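Local coordinates for protein oligoribonuclease (Colwellia psychrerythraea, PDB 6A4D) that probably hydrolyses short RNA oligonucleotides as a 3'-to-5' exoribonuclease of the RNase H-like exonuclease family, and binds a thymidine 5'-monophosphate p-nitrophenyl ester, at residues I35-S38 / I42-Q45. The protein carries 1 engineered substitution. Residues are numbered along the deposited sequence; the frame is centred on the assembly and turned at random.
Sequences ITDS and ILAQ
One carbonyl, Ile-35 O, takes two successive backbone N-H groups of the neighbouring strand, from Leu-43 and Ala-44. This is a classic beta bulge. It interrupts the antiparallel hairpin of strands 28-36 and 42-50, at the edge of the mixed sheet of the RNase H-like exonuclease fold. Ile-35 O accepts Leu-43 N at 2.8 Å, with the donor tilted 24° from the carbonyl plane. Ala-44 N reaches the same oxygen in a weak bond of 3.4 Å. Ile-35 N also gives a nearly straight bond (173°) to Ala-44 O.

The extra residue shifts the register by one, and Thr-36 pairs with Ile-42 as a non-hydrogen-bonded pair. Their side chains share one face of the sheet, where Thr-36 CG2 meets Ile-42 CG1 at 4.2 Å. The side chains of Ile-35 and Ala-44 lie on the other face, where both touch Trp-99 of helix 85-99.

Leu-43 points toward the first strand and lies across its backbone. Its CG is anti to its own carbonyl carbon (chi1 -48°) and sits 3.6 Å from Asp-37 N. The two methyls then part: CD1 lies 4.0 Å from Ile-35 CG2, while CD2 goes to Asp-37 CB. Trp-99 also packs on this leucine.

Asp-37 leads into the turn, where its OD2 is hydrogen-bonded to Asn-41 ND2. The next residue, Ser-38, bonds through its backbone O to Trp-147 of the second subunit. Thr-36 is buried, and its hydroxyl is also hydrogen-bonded to Trp-13 NE1; Thr-36 OG1 donates to Asp-37 O at 2.9 Å.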
# COMPACT_ATOMS: atom_id res chain seq x y z
N ILE A 35 -9.87 -0.64 -16.34
CA ILE A 35 -8.69 -0.06 -16.95
C ILE A 35 -9.00 1.38 -17.33
O ILE A 35 -10.03 1.62 -17.93
CB ILE A 35 -8.35 -0.82 -18.23
CG1 ILE A 35 -8.23 -2.33 -17.94
CG2 ILE A 35 -7.08 -0.27 -18.86
CD1 ILE A 35 -6.91 -2.73 -17.31
N THR A 36 -8.12 2.31 -16.98
CA THR A 36 -8.23 3.73 -17.40
C THR A 36 -6.97 4.08 -18.09
O THR A 36 -5.99 3.38 -17.95
CB THR A 36 -8.32 4.74 -16.25
OG1 THR A 36 -7.11 4.72 -15.51
CG2 THR A 36 -9.43 4.47 -15.33
N ASP A 37 -6.96 5.18 -18.84
CA ASP A 37 -5.68 5.70 -19.33
C ASP A 37 -5.02 6.49 -18.20
O ASP A 37 -5.59 6.68 -17.09
CB ASP A 37 -5.85 6.58 -20.60
CG ASP A 37 -6.74 7.81 -20.38
OD1 ASP A 37 -6.95 8.23 -19.19
OD2 ASP A 37 -7.25 8.36 -21.40
N SER A 38 -3.85 7.03 -18.49
CA SER A 38 -3.13 7.79 -17.46
C SER A 38 -3.87 9.08 -17.06
O SER A 38 -3.56 9.66 -16.02
CB SER A 38 -1.72 8.09 -17.92
OG SER A 38 -1.78 8.99 -18.98
N ILE A 42 -11.95 6.08 -18.53
CA ILE A 42 -12.20 4.65 -18.44
C ILE A 42 -12.09 4.02 -19.82
O ILE A 42 -12.82 4.41 -20.67
CB ILE A 42 -13.58 4.41 -17.78
CG1 ILE A 42 -13.47 4.79 -16.31
CG2 ILE A 42 -14.01 2.95 -17.88
CD1 ILE A 42 -14.77 4.85 -15.55
N LEU A 43 -11.12 3.14 -20.06
CA LEU A 43 -10.96 2.45 -21.35
C LEU A 43 -11.75 1.12 -21.50
O LEU A 43 -12.07 0.73 -22.62
CB LEU A 43 -9.53 2.10 -21.64
CG LEU A 43 -8.47 3.15 -21.46
CD1 LEU A 43 -7.10 2.55 -21.76
CD2 LEU A 43 -8.73 4.39 -22.31
N ALA A 44 -12.00 0.42 -20.39
CA ALA A 44 -12.56 -0.94 -20.43
C ALA A 44 -12.89 -1.42 -19.03
O ALA A 44 -12.11 -1.21 -18.09
CB ALA A 44 -11.61 -1.91 -21.11
N GLN A 45 -14.05 -2.04 -18.90
CA GLN A 45 -14.59 -2.55 -17.63
C GLN A 45 -14.45 -4.04 -17.69
O GLN A 45 -14.73 -4.64 -18.71
CB GLN A 45 -16.05 -2.16 -17.52
CG GLN A 45 -16.36 -1.18 -16.40
CD GLN A 45 -17.56 -0.31 -16.66
OE1 GLN A 45 -17.48 0.62 -17.46
NE2 GLN A 45 -18.68 -0.58 -15.95